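PDB 6K97: fusion DH from Streptomyces sp. MJ635-86F5, which probably serves as the double-hotdog dehydratase domain of cremimycin polyketide synthesis, here made by fusing the two halves of a naturally split enzyme. Local coordinates for residues Thr51-Ala55 against Leu56-Pro60; Glu246-His249 against Val250-Ala253. All blocks are in the same frame, centred on the assembly; numbering follows the deposited sequence.

Overall arrangement
Both contacts are local turns, following one another along the chain without nesting or crossing. In the N-terminal part of the engineered fusion, interaction 1 turns residues 56-60 back toward the end of strand 48-55, before strand 65-67. After the unmodelled stretch 151-190, the C-terminal part reaches interaction 2, where residues 246-249 turn into helix 252-266. Their centres lie about 16 Å apart and their nearest atoms about 7 Å, without touching. W61 spans the gap, its ring meeting those of H59 and H251. W61, and helix 75-88 packed against interaction 2, are points where the two parts of this fusion meet.

Interaction 1 of 2, residues Thr51-Ala55 against Leu56-Pro60; sequences TGRLA and LREHP
R53 and E58 join the end of the strand to the turn that follows it, through a salt bridge with R53 NH1 2.7 Å from E58 OE2. The carboxylate oxygen sits at the edge of the guanidinium, near its plane, but the two flat groups are turned 56° apart and the N-H points poorly at the acceptor (121°), so the hydrogen bond is weak and charge probably accounts for much of the attraction. R53 reaches E58 by an extended chain, its CG anti to the backbone N (chi1 -176°), and the two side chains cross at about a right angle. E135 forms a second salt bridge at R53 NE, placing the guanidinium between two carboxylates.

Behind this pair, the carbonyl of A55 gathers the turn. E58 N lies 3.0 Å and H59 N 3.2 Å from A55 O, both weak hydrogen bonds, while H59 N also donates to L56 O at 3.0 Å. With this turn E58 points back toward the strand, and its CD comes within 4.3 Å of A55 CB. The H59 ring swings to the L54 side, with ND1 3.7 Å from L54 CD1; its NE2 bonds to P35 O and its ring meets that of W61.

H59 and P60 begin the HPWLxDH sequence, which in polyketide dehydratases leads to the catalytic histidine. The contact belongs to the N-terminal part of the fusion, where strand 48-55 runs between strands 39-42 and 110-117, with L54 on L113 and A55 on S110, and R53 packs against G26 of the second subunit.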
loop_
_atom_site.group_PDB
_atom_site.type_symbol
_atom_site.label_atom_id
_atom_site.label_comp_id
_atom_site.label_asym_id
_atom_site.label_seq_id
_atom_site.Cartn_x
_atom_site.Cartn_y
_atom_site.Cartn_z
ATOM N N THR A 51 5.468 -1.195 -3.549
ATOM C CA THR A 51 5.398 -2.662 -3.620
ATOM C C THR A 51 5.917 -3.182 -4.938
ATOM O O THR A 51 5.887 -2.477 -5.959
ATOM C CB THR A 51 3.956 -3.214 -3.441
ATOM O OG1 THR A 51 3.169 -2.980 -4.632
ATOM C CG2 THR A 51 3.266 -2.553 -2.264
ATOM N N GLY A 52 6.384 -4.425 -4.914
ATOM C CA GLY A 52 6.796 -5.103 -6.138
ATOM C C GLY A 52 6.934 -6.581 -5.916
ATOM O O GLY A 52 6.968 -7.062 -4.778
ATOM N N ARG A 53 7.009 -7.302 -7.021
ATOM C CA ARG A 53 7.205 -8.745 -7.006
ATOM C C ARG A 53 8.675 -8.986 -7.285
ATOM O O ARG A 53 9.236 -8.398 -8.211
ATOM C CB ARG A 53 6.354 -9.419 -8.092
ATOM C CG ARG A 53 6.437 -10.942 -8.079
ATOM C CD ARG A 53 5.492 -11.573 -9.097
ATOM N NE ARG A 53 5.518 -13.033 -8.989
ATOM C CZ ARG A 53 6.330 -13.842 -9.683
ATOM N NH1 ARG A 53 7.192 -13.352 -10.578
ATOM N NH2 ARG A 53 6.279 -15.155 -9.499
ATOM N N LEU A 54 9.296 -9.857 -6.498
ATOM C CA LEU A 54 10.685 -10.199 -6.712
ATOM C C LEU A 54 10.939 -11.693 -6.956
ATOM O O LEU A 54 10.853 -12.530 -6.048
ATOM C CB LEU A 54 11.479 -9.711 -5.536
ATOM C CG LEU A 54 12.981 -9.687 -5.738
ATOM C CD1 LEU A 54 13.391 -9.115 -7.079
ATOM C CD2 LEU A 54 13.527 -8.846 -4.614
ATOM N N ALA A 55 11.253 -12.017 -8.211
ATOM C CA ALA A 55 11.481 -13.389 -8.643
ATOM C C ALA A 55 12.775 -13.510 -9.431
ATOM O O ALA A 55 13.027 -12.786 -10.348
ATOM C CB ALA A 55 10.315 -13.878 -9.490
ATOM N N LEU A 56 13.592 -14.475 -9.090
ATOM C CA LEU A 56 14.865 -14.631 -9.759
ATOM C C LEU A 56 14.671 -14.823 -11.261
ATOM O O LEU A 56 15.481 -14.360 -12.035
ATOM C CB LEU A 56 15.627 -15.776 -9.124
ATOM C CG LEU A 56 17.119 -15.839 -9.402
ATOM C CD1 LEU A 56 17.815 -14.563 -9.070
ATOM C CD2 LEU A 56 17.728 -17.011 -8.647
ATOM N N ARG A 57 13.585 -15.474 -11.668
ATOM C CA ARG A 57 13.330 -15.739 -13.080
ATOM C C ARG A 57 13.106 -14.470 -13.855
ATOM O O ARG A 57 13.458 -14.415 -15.025
ATOM C CB ARG A 57 12.111 -16.645 -13.246
ATOM C CG ARG A 57 12.315 -18.033 -12.654
ATOM C CD ARG A 57 11.079 -18.920 -12.792
ATOM N NE ARG A 57 11.070 -19.652 -14.059
ATOM C CZ ARG A 57 11.474 -20.915 -14.238
ATOM N NH1 ARG A 57 11.935 -21.661 -13.229
ATOM N NH2 ARG A 57 11.413 -21.441 -15.461
ATOM N N GLU A 58 12.497 -13.450 -13.245
ATOM C CA GLU A 58 12.361 -12.161 -13.924
ATOM C C GLU A 58 13.626 -11.315 -13.827
ATOM O O GLU A 58 13.711 -10.306 -14.489
ATOM C CB GLU A 58 11.185 -11.347 -13.370
ATOM C CG GLU A 58 9.789 -11.970 -13.481
ATOM C CD GLU A 58 8.780 -11.263 -12.583
ATOM O OE1 GLU A 58 9.172 -10.379 -11.795
ATOM O OE2 GLU A 58 7.584 -11.591 -12.632
ATOM N N HIS A 59 14.572 -11.667 -12.957
ATOM C CA HIS A 59 15.749 -10.823 -12.712
ATOM C C HIS A 59 17.007 -11.671 -12.665
ATOM O O HIS A 59 17.692 -11.713 -11.650
ATOM C CB HIS A 59 15.623 -10.030 -11.393
ATOM C CG HIS A 59 14.691 -8.861 -11.456
ATOM N ND1 HIS A 59 13.486 -8.834 -10.782
ATOM C CD2 HIS A 59 14.794 -7.664 -12.085
ATOM C CE1 HIS A 59 12.881 -7.677 -11.003
ATOM N NE2 HIS A 59 13.658 -6.947 -11.787
ATOM N N PRO A 60 17.346 -12.320 -13.782
ATOM C CA PRO A 60 18.455 -13.284 -13.706
ATOM C C PRO A 60 19.812 -12.672 -13.346
ATOM O O PRO A 60 20.679 -13.367 -12.836
ATOM C CB PRO A 60 18.493 -13.914 -15.116
ATOM C CG PRO A 60 17.261 -13.444 -15.818
ATOM C CD PRO A 60 16.803 -12.196 -15.148
#

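Interaction 2 of 2, residues Glu246-His249 against Val250-Ala253; sequences EAFH and VHPA
V250 stands where the chain turns back past F248: its N is 3.4 Å from F248 C, and its carbonyl carbon lies 3.9 Å from F248 CB. The same bend leaves the amides of H249 and V250 side by side as donors, and both are taken up by one carboxylate, E80, OE2 receiving the first and OE1 the second.

H251 comes next and meets the phenyl ring. F248 CE2 lies over a face of the imidazole, 3.5 Å from H251 CD2; the ring centroids are 4.7 Å apart and the planes inclined at 55°, a tilted aromatic pair. A first torsion of -165° turns the imidazole beside its own carbonyl carbon, where it can cap the coming helix. H251 is the N-cap: its ND1 accepts from A253 N at 3.2 Å (N-H...N 144°), the donor lying in the ring plane. At its other nitrogen, NE2, the imidazole makes weak hydrogen bonds with P243 O and S242 OG, and W61 meets it edge-to-face.

P252 opens the helix and sets its CD over one face of the F248 ring, toward the rim, 4.0 Å from the centroid in a CH-pi contact. P252 CD and the H251 imidazole both approach F248 from one side of its ring, the first over the face and the second obliquely, and the three are buried at the helix start. A253 supplies the capped amide.

This HPALLD sequence is characteristic of polyketide dehydratases, in which the helix it starts carries the catalytic aspartate. The contact lies in the C-terminal part of the fusion, leading into helix 252-266. Helix 75-88 of the N-terminal part lies alongside: F248 and P252 pack on E80, T76 bonds to P252 O, and the H249 imidazole bonds to H84 and to S287.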
loop_
_atom_site.group_PDB
_atom_site.type_symbol
_atom_site.label_atom_id
_atom_site.label_comp_id
_atom_site.label_asym_id
_atom_site.label_seq_id
_atom_site.Cartn_x
_atom_site.Cartn_y
_atom_site.Cartn_z
ATOM N N GLU A 246 21.032 3.255 -16.500
ATOM C CA GLU A 246 20.197 4.441 -16.710
ATOM C C GLU A 246 18.778 4.310 -16.110
ATOM O O GLU A 246 18.073 5.327 -15.865
ATOM C CB GLU A 246 20.144 4.781 -18.222
ATOM C CG GLU A 246 21.491 5.206 -18.822
ATOM C CD GLU A 246 22.451 4.052 -19.128
ATOM O OE1 GLU A 246 22.135 2.877 -18.812
ATOM O OE2 GLU A 246 23.572 4.287 -19.582
ATOM N N ALA A 247 18.326 3.091 -15.867
ATOM C CA ALA A 247 17.002 2.886 -15.301
ATOM C C ALA A 247 16.967 2.923 -13.767
ATOM O O ALA A 247 15.889 2.863 -13.181
ATOM C CB ALA A 247 16.437 1.554 -15.784
ATOM N N PHE A 248 18.133 2.996 -13.120
ATOM C CA PHE A 248 18.178 3.007 -11.678
ATOM C C PHE A 248 18.689 4.306 -11.103
ATOM O O PHE A 248 19.447 5.079 -11.758
ATOM C CB PHE A 248 19.189 1.974 -11.200
ATOM C CG PHE A 248 18.805 0.535 -11.405
ATOM C CD1 PHE A 248 18.154 -0.142 -10.431
ATOM C CD2 PHE A 248 19.260 -0.154 -12.488
ATOM C CE1 PHE A 248 17.871 -1.480 -10.553
ATOM C CE2 PHE A 248 18.983 -1.518 -12.650
ATOM C CZ PHE A 248 18.284 -2.180 -11.665
ATOM N N HIS A 249 18.404 4.517 -9.822
ATOM C CA HIS A 249 19.067 5.635 -9.126
ATOM C C HIS A 249 20.558 5.387 -9.158
ATOM O O HIS A 249 21.265 6.190 -9.734
ATOM C CB HIS A 249 18.492 5.875 -7.757
ATOM C CG HIS A 249 17.046 6.240 -7.845
ATOM N ND1 HIS A 249 16.630 7.475 -8.289
ATOM C CD2 HIS A 249 15.925 5.501 -7.689
ATOM C CE1 HIS A 249 15.317 7.515 -8.282
ATOM N NE2 HIS A 249 14.869 6.319 -7.965
ATOM N N VAL A 250 20.982 4.254 -8.603
ATOM C CA VAL A 250 22.325 3.722 -8.808
ATOM C C VAL A 250 22.297 2.171 -8.882
ATOM O O VAL A 250 21.968 1.518 -7.950
ATOM C CB VAL A 250 23.278 4.118 -7.671
ATOM C CG1 VAL A 250 24.681 3.714 -8.050
ATOM C CG2 VAL A 250 23.236 5.602 -7.394
ATOM N N HIS A 251 22.679 1.636 -10.021
ATOM C CA HIS A 251 22.602 0.254 -10.339
ATOM C C HIS A 251 23.312 -0.441 -9.186
ATOM O O HIS A 251 24.455 -0.155 -8.907
ATOM C CB HIS A 251 23.282 -0.026 -11.713
ATOM C CG HIS A 251 22.953 -1.380 -12.307
ATOM N ND1 HIS A 251 23.243 -2.564 -11.673
ATOM C CD2 HIS A 251 22.378 -1.734 -13.482
ATOM C CE1 HIS A 251 22.862 -3.583 -12.421
ATOM N NE2 HIS A 251 22.333 -3.107 -13.527
ATOM N N PRO A 252 22.617 -1.364 -8.520
ATOM C CA PRO A 252 23.196 -2.059 -7.401
ATOM C C PRO A 252 24.531 -2.768 -7.685
ATOM O O PRO A 252 25.378 -2.781 -6.818
ATOM C CB PRO A 252 22.129 -3.071 -7.060
ATOM C CG PRO A 252 20.845 -2.391 -7.425
ATOM C CD PRO A 252 21.179 -1.612 -8.650
ATOM N N ALA A 253 24.726 -3.308 -8.890
ATOM C CA ALA A 253 26.035 -3.897 -9.297
ATOM C C ALA A 253 27.175 -2.857 -9.366
ATOM O O ALA A 253 28.330 -3.144 -9.022
ATOM C CB ALA A 253 25.909 -4.605 -10.640
#